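Soluble inorganic pyrophosphatase (Toxoplasma gondii, PDB 5WRT) probably hydrolyses inorganic pyrophosphate to orthophosphate with the help of magnesium ions, as a soluble family I pyrophosphatase. Local coordinates at residues A[85-91]-A[190-194]; A[109-113]-A[204-208]; A[141-145]-A[211-217]. All blocks are in the same frame, centred on the assembly; numbering follows the deposited sequence.

Interaction 1 (A[85-91]-A[190-194]); sequences YASTLYW and WFRWY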
loop_
_atom_site.group_PDB
_atom_site.type_symbol
_atom_site.label_atom_id
_atom_site.label_comp_id
_atom_site.label_asym_id
_atom_site.label_seq_id
_atom_site.Cartn_x
_atom_site.Cartn_y
_atom_site.Cartn_z
ATOM N N TYR A 85 3.576 -9.918 -5.521
ATOM C CA TYR A 85 2.596 -9.192 -4.731
ATOM C C TYR A 85 1.821 -8.240 -5.633
ATOM O O TYR A 85 2.324 -7.770 -6.657
ATOM C CB TYR A 85 3.274 -8.422 -3.597
ATOM C CG TYR A 85 3.785 -9.309 -2.483
ATOM C CD1 TYR A 85 2.980 -10.301 -1.937
ATOM C CD2 TYR A 85 5.068 -9.156 -1.977
ATOM C CE1 TYR A 85 3.437 -11.116 -0.921
ATOM C CE2 TYR A 85 5.536 -9.966 -0.959
ATOM C CZ TYR A 85 4.716 -10.945 -0.436
ATOM O OH TYR A 85 5.173 -11.758 0.577
ATOM N N ALA A 86 0.578 -7.952 -5.242
ATOM C CA ALA A 86 -0.244 -7.046 -6.033
ATOM C C ALA A 86 0.267 -5.614 -5.985
ATOM O O ALA A 86 -0.082 -4.814 -6.858
ATOM C CB ALA A 86 -1.696 -7.097 -5.556
ATOM N N SER A 87 1.085 -5.277 -4.992
ATOM C CA SER A 87 1.595 -3.928 -4.814
ATOM C C SER A 87 3.096 -3.974 -4.571
ATOM O O SER A 87 3.634 -4.973 -4.087
ATOM C CB SER A 87 0.897 -3.222 -3.649
ATOM O OG SER A 87 -0.441 -2.902 -3.985
ATOM N N THR A 88 3.768 -2.884 -4.931
ATOM C CA THR A 88 5.196 -2.771 -4.675
ATOM C C THR A 88 5.457 -2.564 -3.186
ATOM O O THR A 88 4.778 -1.776 -2.521
ATOM C CB THR A 88 5.792 -1.616 -5.484
ATOM O OG1 THR A 88 5.692 -1.908 -6.885
ATOM C CG2 THR A 88 7.250 -1.398 -5.127
ATOM N N LEU A 89 6.440 -3.295 -2.662
ATOM C CA LEU A 89 6.883 -3.110 -1.287
ATOM C C LEU A 89 7.899 -1.975 -1.231
ATOM O O LEU A 89 8.877 -1.971 -1.985
ATOM C CB LEU A 89 7.491 -4.405 -0.751
ATOM C CG LEU A 89 7.613 -4.587 0.763
ATOM C CD1 LEU A 89 6.396 -4.037 1.486
ATOM C CD2 LEU A 89 7.795 -6.058 1.080
ATOM N N TYR A 90 7.672 -1.016 -0.337
ATOM C CA TYR A 90 8.467 0.204 -0.291
ATOM C C TYR A 90 9.633 0.123 0.684
ATOM O O TYR A 90 10.249 1.151 0.979
ATOM C CB TYR A 90 7.582 1.399 0.072
ATOM C CG TYR A 90 6.345 1.514 -0.784
ATOM C CD1 TYR A 90 6.442 1.792 -2.140
ATOM C CD2 TYR A 90 5.078 1.347 -0.236
ATOM C CE1 TYR A 90 5.316 1.897 -2.929
ATOM C CE2 TYR A 90 3.944 1.450 -1.018
ATOM C CZ TYR A 90 4.070 1.726 -2.364
ATOM O OH TYR A 90 2.950 1.832 -3.152
ATOM N N TRP A 91 9.945 -1.065 1.194
ATOM C CA TRP A 91 11.032 -1.234 2.146
ATOM C C TRP A 91 11.710 -2.572 1.903
ATOM O O TRP A 91 11.088 -3.519 1.414
ATOM C CB TRP A 91 10.525 -1.149 3.594
ATOM C CG TRP A 91 9.673 0.058 3.853
ATOM C CD1 TRP A 91 10.096 1.282 4.286
ATOM C CD2 TRP A 91 8.255 0.164 3.675
ATOM N NE1 TRP A 91 9.029 2.140 4.393
ATOM C CE2 TRP A 91 7.887 1.478 4.025
ATOM C CE3 TRP A 91 7.260 -0.726 3.257
ATOM C CZ2 TRP A 91 6.566 1.923 3.971
ATOM C CZ3 TRP A 91 5.950 -0.282 3.204
ATOM C CH2 TRP A 91 5.615 1.030 3.559
ATOM N N TRP A 190 0.259 -1.279 4.516
ATOM C CA TRP A 190 0.686 -2.121 3.405
ATOM C C TRP A 190 0.307 -3.576 3.649
ATOM O O TRP A 190 -0.320 -4.219 2.800
ATOM C CB TRP A 190 2.195 -1.991 3.190
ATOM C CG TRP A 190 2.640 -2.443 1.832
ATOM C CD1 TRP A 190 2.891 -1.653 0.747
ATOM C CD2 TRP A 190 2.872 -3.792 1.405
ATOM N NE1 TRP A 190 3.270 -2.424 -0.324
ATOM C CE2 TRP A 190 3.264 -3.741 0.053
ATOM C CE3 TRP A 190 2.789 -5.038 2.036
ATOM C CZ2 TRP A 190 3.574 -4.887 -0.680
ATOM C CZ3 TRP A 190 3.096 -6.174 1.307
ATOM C CH2 TRP A 190 3.483 -6.090 -0.036
ATOM N N PHE A 191 0.669 -4.109 4.816
ATOM C CA PHE A 191 0.383 -5.505 5.115
ATOM C C PHE A 191 -1.072 -5.744 5.494
ATOM O O PHE A 191 -1.523 -6.894 5.457
ATOM C CB PHE A 191 1.318 -6.001 6.218
ATOM C CG PHE A 191 2.713 -6.273 5.734
ATOM C CD1 PHE A 191 2.996 -7.425 5.015
ATOM C CD2 PHE A 191 3.734 -5.367 5.966
ATOM C CE1 PHE A 191 4.276 -7.676 4.556
ATOM C CE2 PHE A 191 5.017 -5.613 5.507
ATOM C CZ PHE A 191 5.287 -6.770 4.801
ATOM N N ARG A 192 -1.817 -4.695 5.847
ATOM C CA ARG A 192 -3.245 -4.868 6.093
ATOM C C ARG A 192 -4.006 -5.100 4.793
ATOM O O ARG A 192 -4.947 -5.901 4.753
ATOM C CB ARG A 192 -3.815 -3.653 6.827
ATOM C CG ARG A 192 -5.232 -3.867 7.355
ATOM C CD ARG A 192 -6.050 -2.582 7.340
ATOM N NE ARG A 192 -5.469 -1.540 8.181
ATOM C CZ ARG A 192 -5.683 -1.425 9.489
ATOM N NH1 ARG A 192 -6.472 -2.289 10.115
ATOM N NH2 ARG A 192 -5.111 -0.441 10.170
ATOM N N TRP A 193 -3.605 -4.422 3.717
ATOM C CA TRP A 193 -4.403 -4.350 2.501
ATOM C C TRP A 193 -3.861 -5.171 1.337
ATOM O O TRP A 193 -4.591 -5.369 0.360
ATOM C CB TRP A 193 -4.537 -2.886 2.052
ATOM C CG TRP A 193 -5.397 -2.049 2.952
ATOM C CD1 TRP A 193 -4.974 -1.184 3.921
ATOM C CD2 TRP A 193 -6.829 -1.989 2.958
ATOM N NE1 TRP A 193 -6.053 -0.595 4.535
ATOM C CE2 TRP A 193 -7.205 -1.072 3.962
ATOM C CE3 TRP A 193 -7.830 -2.622 2.215
ATOM C CZ2 TRP A 193 -8.537 -0.774 4.241
ATOM C CZ3 TRP A 193 -9.152 -2.325 2.494
ATOM C CH2 TRP A 193 -9.493 -1.409 3.498
ATOM N N TYR A 194 -2.617 -5.655 1.403
ATOM C CA TYR A 194 -1.962 -6.148 0.191
ATOM C C TYR A 194 -2.554 -7.448 -0.348
ATOM O O TYR A 194 -2.270 -7.806 -1.495
ATOM C CB TYR A 194 -0.459 -6.321 0.425
ATOM C CG TYR A 194 -0.064 -7.557 1.198
ATOM C CD1 TYR A 194 -0.485 -7.747 2.506
ATOM C CD2 TYR A 194 0.741 -8.530 0.619
ATOM C CE1 TYR A 194 -0.120 -8.874 3.217
ATOM C CE2 TYR A 194 1.112 -9.660 1.321
ATOM C CZ TYR A 194 0.679 -9.828 2.621
ATOM O OH TYR A 194 1.046 -10.951 3.328
HETATM O O HOH W 1 4.309 -11.513 3.429
HETATM O O HOH W 2 -0.344 -9.190 -2.718
#
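The indole N-H of Trp190 is donated to the backbone oxygen of Thr88, with NE1 2.7 Å from O. The bond is bent, 149° at the hydrogen, and NE1 comes in from above the carbonyl plane. Trp190 carries its CG anti to the backbone N (chi1 -161°), which sends the indole out from the helix and in among the side chains of 85-91. There Leu89 CD1 sits over one face, 3.4 Å from the centroid of the six-membered ring and nearly on its normal, a CH-pi contact. Tyr194 CB covers the opposite face. The far edge of the indole points at the face of Tyr85 in a T-shaped pair, while an edge of Trp91 is directed at the Trp190 face in an offset version. Tyr194 also turns an edge to the Tyr85 face, its CE2 3.5 Å from Tyr85 CE1. Two waters bridge the segments: one lies 3.0 Å from Tyr85 OH and more weakly bonds Tyr194 OH, and another accepts from Ala86 N and donates to Tyr194 O. This aromatic cluster borders the metal site, with the Tyr194 side chain about 5 Å from that of the magnesium ligand Asp154. Ser87, at the corner, and Tyr90, just beyond the strand, hydrogen-bond to Tyr90 and Ser87 of the second subunit. Helix 183-193 is thus packed against the corner that the chain turns at Ala86 and Ser87, within strand 84-89, and Phe191 continues the packing onto Val124 and Met147 of the central sheet.

Interaction 2 (A[109-113]-A[204-208]); sequences REVFH and QFGHD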
loop_
_atom_site.group_PDB
_atom_site.type_symbol
_atom_site.label_atom_id
_atom_site.label_comp_id
_atom_site.label_asym_id
_atom_site.label_seq_id
_atom_site.Cartn_x
_atom_site.Cartn_y
_atom_site.Cartn_z
ATOM N N ARG A 109 -4.219 -13.667 24.215
ATOM C CA ARG A 109 -5.511 -13.154 23.784
ATOM C C ARG A 109 -5.385 -11.835 23.033
ATOM O O ARG A 109 -6.297 -11.464 22.287
ATOM C CB ARG A 109 -6.383 -12.957 25.029
ATOM C CG ARG A 109 -7.694 -12.233 24.839
ATOM C CD ARG A 109 -8.733 -13.066 24.131
ATOM N NE ARG A 109 -9.978 -12.312 24.058
ATOM C CZ ARG A 109 -10.939 -12.346 24.977
ATOM N NH1 ARG A 109 -10.824 -13.118 26.049
ATOM N NH2 ARG A 109 -12.026 -11.608 24.809
ATOM N N GLU A 110 -4.249 -11.154 23.164
ATOM C CA GLU A 110 -3.943 -9.970 22.369
ATOM C C GLU A 110 -3.710 -10.277 20.895
ATOM O O GLU A 110 -3.817 -9.368 20.067
ATOM C CB GLU A 110 -2.754 -9.262 23.004
ATOM C CG GLU A 110 -3.091 -8.851 24.429
ATOM C CD GLU A 110 -2.572 -9.828 25.470
ATOM O OE1 GLU A 110 -2.447 -9.430 26.648
ATOM O OE2 GLU A 110 -2.349 -11.009 25.122
ATOM N N VAL A 111 -3.399 -11.520 20.548
ATOM C CA VAL A 111 -3.199 -11.907 19.160
ATOM C C VAL A 111 -4.303 -12.853 18.688
ATOM O O VAL A 111 -4.103 -13.618 17.750
ATOM C CB VAL A 111 -1.804 -12.517 18.951
ATOM C CG1 VAL A 111 -0.728 -11.505 19.302
ATOM C CG2 VAL A 111 -1.641 -13.776 19.784
ATOM N N PHE A 112 -5.472 -12.792 19.331
ATOM C CA PHE A 112 -6.625 -13.631 18.993
ATOM C C PHE A 112 -6.286 -15.115 19.071
ATOM O O PHE A 112 -6.860 -15.928 18.341
ATOM C CB PHE A 112 -7.187 -13.302 17.606
ATOM C CG PHE A 112 -7.335 -11.834 17.334
ATOM C CD1 PHE A 112 -8.461 -11.148 17.755
ATOM C CD2 PHE A 112 -6.366 -11.149 16.622
ATOM C CE1 PHE A 112 -8.602 -9.800 17.494
ATOM C CE2 PHE A 112 -6.503 -9.803 16.355
ATOM C CZ PHE A 112 -7.623 -9.126 16.792
ATOM N N HIS A 113 -5.355 -15.477 19.955
ATOM C CA HIS A 113 -4.905 -16.858 20.136
ATOM C C HIS A 113 -4.371 -17.474 18.840
ATOM O O HIS A 113 -4.328 -18.701 18.706
ATOM C CB HIS A 113 -6.031 -17.726 20.713
ATOM C CG HIS A 113 -6.487 -17.296 22.073
ATOM N ND1 HIS A 113 -5.643 -17.244 23.161
ATOM C CD2 HIS A 113 -7.697 -16.881 22.517
ATOM C CE1 HIS A 113 -6.314 -16.822 24.218
ATOM N NE2 HIS A 113 -7.563 -16.597 23.855
ATOM N N GLN A 204 -5.946 -8.359 9.926
ATOM C CA GLN A 204 -6.091 -7.709 11.218
ATOM C C GLN A 204 -4.735 -7.623 11.903
ATOM O O GLN A 204 -3.745 -8.209 11.458
ATOM C CB GLN A 204 -7.090 -8.461 12.106
ATOM C CG GLN A 204 -8.417 -8.773 11.438
ATOM C CD GLN A 204 -9.286 -9.677 12.289
ATOM O OE1 GLN A 204 -10.308 -9.250 12.825
ATOM N NE2 GLN A 204 -8.877 -10.934 12.424
ATOM N N PHE A 205 -4.701 -6.875 13.001
ATOM C CA PHE A 205 -3.498 -6.737 13.809
ATOM C C PHE A 205 -3.843 -6.958 15.271
ATOM O O PHE A 205 -4.828 -6.409 15.772
ATOM C CB PHE A 205 -2.854 -5.359 13.621
ATOM C CG PHE A 205 -2.252 -5.156 12.262
ATOM C CD1 PHE A 205 -3.000 -4.602 11.235
ATOM C CD2 PHE A 205 -0.940 -5.522 12.009
ATOM C CE1 PHE A 205 -2.448 -4.418 9.979
ATOM C CE2 PHE A 205 -0.384 -5.342 10.755
ATOM C CZ PHE A 205 -1.139 -4.789 9.738
ATOM N N GLY A 206 -3.037 -7.770 15.946
ATOM C CA GLY A 206 -3.178 -7.949 17.372
ATOM C C GLY A 206 -2.681 -6.729 18.125
ATOM O O GLY A 206 -2.176 -5.760 17.555
ATOM N N HIS A 207 -2.839 -6.785 19.449
ATOM C CA HIS A 207 -2.397 -5.714 20.345
ATOM C C HIS A 207 -2.991 -4.367 19.943
ATOM O O HIS A 207 -2.331 -3.327 20.016
ATOM C CB HIS A 207 -0.869 -5.636 20.402
ATOM C CG HIS A 207 -0.221 -6.857 20.979
ATOM N ND1 HIS A 207 -0.015 -7.023 22.331
ATOM C CD2 HIS A 207 0.275 -7.970 20.385
ATOM C CE1 HIS A 207 0.573 -8.185 22.548
ATOM N NE2 HIS A 207 0.759 -8.780 21.383
ATOM N N ASP A 208 -4.251 -4.388 19.502
ATOM C CA ASP A 208 -4.975 -3.178 19.104
ATOM C C ASP A 208 -4.232 -2.411 18.010
ATOM O O ASP A 208 -4.228 -1.178 17.987
ATOM C CB ASP A 208 -5.253 -2.276 20.310
ATOM C CG ASP A 208 -6.145 -2.943 21.342
ATOM O OD1 ASP A 208 -7.085 -3.667 20.945
ATOM O OD2 ASP A 208 -5.908 -2.742 22.554
#
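A surface loop between strands 92-95 and 115-125 closes here against the chain of strand 204-212, at the point where Gly206 and His207 interrupt its regular course. Residues 204-205 are still strand, and Gln204 and Gly206 bond through their backbones to Ile148 and Ala146 of the neighbouring strand 136-149. The loop meets mainly the irregular part that follows. Its single hydrogen bond across the contact runs from His207 N to Glu110 O, 2.8 Å long and fairly straight at 160°, with the donor tilted out of the carbonyl plane. Gly206 CA lies only 3.1 Å from the same Glu110 O, and Val111 CA comes within 4.3 Å of Gly206 CA; with no side chain on the glycine, the two backbones can draw this close. On one flank the His207 imidazole lies beneath Glu110, whose CB stands over the ring face 3.7 Å from its centroid. Val111 runs beside the same ring, pointing the same way, and brings CG1 to 3.7 Å from NE2. The Glu110 chain then bends at chi2 (98°) and leads its carboxylate away from the segment, leaving OE2 5.3 Å from His207 NE2. On the other flank Phe112 reaches in with CE2, touching Gly206 CA and presenting its ring edge to Phe205 O at 3.8 Å. The Phe205 side chain itself departs in the other direction, into the packing between strand 136-149 and Arg188 and Arg192 of helix 183-193. Apart from the one backbone bond, then, between these two segments, van der Waals contacts and the close fit at Gly206 do the rest; the charged end of Glu110 makes no salt bridge with His207, whatever the charge of the imidazole.

Interaction 3 (A[141-145]-A[211-217]); sequences VLGAL and ALPAADA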
loop_
_atom_site.group_PDB
_atom_site.type_symbol
_atom_site.label_atom_id
_atom_site.label_comp_id
_atom_site.label_asym_id
_atom_site.label_seq_id
_atom_site.Cartn_x
_atom_site.Cartn_y
_atom_site.Cartn_z
ATOM N N VAL A 141 16.737 -3.923 15.968
ATOM C CA VAL A 141 15.293 -4.113 15.986
ATOM C C VAL A 141 14.633 -2.933 16.688
ATOM O O VAL A 141 15.056 -2.525 17.777
ATOM C CB VAL A 141 14.943 -5.448 16.661
ATOM C CG1 VAL A 141 13.534 -5.426 17.175
ATOM C CG2 VAL A 141 15.136 -6.594 15.677
ATOM N N LEU A 142 13.586 -2.383 16.064
ATOM C CA LEU A 142 12.908 -1.200 16.574
ATOM C C LEU A 142 11.488 -1.457 17.059
ATOM O O LEU A 142 10.977 -0.670 17.861
ATOM C CB LEU A 142 12.860 -0.111 15.493
ATOM C CG LEU A 142 14.203 0.373 14.947
ATOM C CD1 LEU A 142 13.997 1.191 13.679
ATOM C CD2 LEU A 142 14.947 1.176 15.997
ATOM N N GLY A 143 10.845 -2.522 16.600
ATOM C CA GLY A 143 9.456 -2.760 16.936
ATOM C C GLY A 143 8.899 -3.883 16.093
ATOM O O GLY A 143 9.609 -4.507 15.299
ATOM N N ALA A 144 7.606 -4.136 16.282
ATOM C CA ALA A 144 6.967 -5.258 15.610
ATOM C C ALA A 144 5.465 -5.030 15.532
ATOM O O ALA A 144 4.850 -4.574 16.498
ATOM C CB ALA A 144 7.259 -6.580 16.328
ATOM N N LEU A 145 4.891 -5.353 14.377
ATOM C CA LEU A 145 3.450 -5.336 14.169
ATOM C C LEU A 145 2.945 -6.772 14.156
ATOM O O LEU A 145 3.529 -7.631 13.488
ATOM C CB LEU A 145 3.093 -4.636 12.857
ATOM C CG LEU A 145 3.304 -3.122 12.802
ATOM C CD1 LEU A 145 3.485 -2.658 11.365
ATOM C CD2 LEU A 145 2.134 -2.404 13.452
ATOM N N ALA A 211 2.215 -0.806 17.186
ATOM C CA ALA A 211 3.580 -1.252 16.935
ATOM C C ALA A 211 4.227 -1.508 18.289
ATOM O O ALA A 211 4.490 -0.569 19.046
ATOM C CB ALA A 211 4.353 -0.214 16.129
ATOM N N LEU A 212 4.469 -2.777 18.601
ATOM C CA LEU A 212 5.040 -3.127 19.887
ATOM C C LEU A 212 6.438 -2.520 20.022
ATOM O O LEU A 212 7.157 -2.374 19.030
ATOM C CB LEU A 212 5.090 -4.646 20.036
ATOM C CG LEU A 212 3.750 -5.283 20.423
ATOM C CD1 LEU A 212 3.932 -6.722 20.877
ATOM C CD2 LEU A 212 3.020 -4.465 21.481
ATOM N N PRO A 213 6.842 -2.143 21.233
ATOM C CA PRO A 213 8.150 -1.500 21.416
ATOM C C PRO A 213 9.299 -2.436 21.069
ATOM O O PRO A 213 9.141 -3.651 20.928
ATOM C CB PRO A 213 8.169 -1.124 22.903
ATOM C CG PRO A 213 6.744 -1.155 23.338
ATOM C CD PRO A 213 6.046 -2.156 22.471
ATOM N N ALA A 214 10.482 -1.830 20.928
ATOM C CA ALA A 214 11.673 -2.569 20.509
ATOM C C ALA A 214 11.958 -3.746 21.433
ATOM O O ALA A 214 12.335 -4.829 20.969
ATOM C CB ALA A 214 12.877 -1.631 20.449
ATOM N N ALA A 215 11.805 -3.547 22.745
ATOM C CA ALA A 215 12.074 -4.625 23.693
ATOM C C ALA A 215 11.132 -5.803 23.475
ATOM O O ALA A 215 11.549 -6.964 23.560
ATOM C CB ALA A 215 11.962 -4.108 25.124
ATOM N N ASP A 216 9.854 -5.527 23.200
ATOM C CA ASP A 216 8.928 -6.608 22.876
ATOM C C ASP A 216 9.324 -7.294 21.578
ATOM O O ASP A 216 9.241 -8.522 21.463
ATOM C CB ASP A 216 7.500 -6.076 22.772
ATOM C CG ASP A 216 6.892 -5.768 24.123
ATOM O OD1 ASP A 216 7.154 -6.523 25.080
ATOM O OD2 ASP A 216 6.144 -4.774 24.223
ATOM N N ALA A 217 9.764 -6.515 20.590
ATOM C CA ALA A 217 10.166 -7.098 19.317
ATOM C C ALA A 217 11.436 -7.925 19.456
ATOM O O ALA A 217 11.621 -8.897 18.715
ATOM C CB ALA A 217 10.345 -6.002 18.273
#
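Ala217 CB is the bump that fits the hollow over Gly143, where strand 136-149 presents bare backbone. The methyl sits 3.4 Å from Gly143 C, with Val141 CG1 and Ala144 CB making up the walls, at 3.4 Å and 3.7 Å from the same CB. The valine wall is in place because its CG1 stands anti to the backbone N (chi1 158°). Further along, Ala214 CB settles against the carbonyl oxygens of the strand, 3.4 Å from Leu142 O. The dip itself belongs to a classic beta bulge, in which Leu142 and Gly143 both face Leu158 on the next strand. Before the helix, Leu212 and Ala144 form an antiparallel hydrogen-bonded pair: Leu212 N donates to Ala144 O at 2.8 Å, and Ala144 N to Leu212 O at a longer 3.3 Å. Pro213 then takes the N-cap position and the chain turns into helix 214-232, its first turn closed by Ala217 N bonding to Pro213 O. The polar part of the contact is therefore pure backbone pairing, while the first helical turn adds only small methyls, whose size allows helix and strand to pack so closely.

All three contacts lie within the pyrophosphatase family region, and their segments interleave: 85-91, 109-113 and 141-145 come first, then 190-194, 204-208 and 211-217 in the same order. The later part of the chain thus folds back over the earlier strands and loop. Interactions 2 and 3, with centres 15 Å apart, share strand 204-212 beside strand 136-149 and touch where His207 NE2 lies 3.8 Å from Leu212 CD1. Interaction 1 is about 21 Å and 20 Å from them, between centres, near the magnesium site and the subunit interface. Arg192 CB and Phe205 CE1, 3.5 Å apart, join it to interaction 2, so packing runs from the metal site to the outer sheet edge.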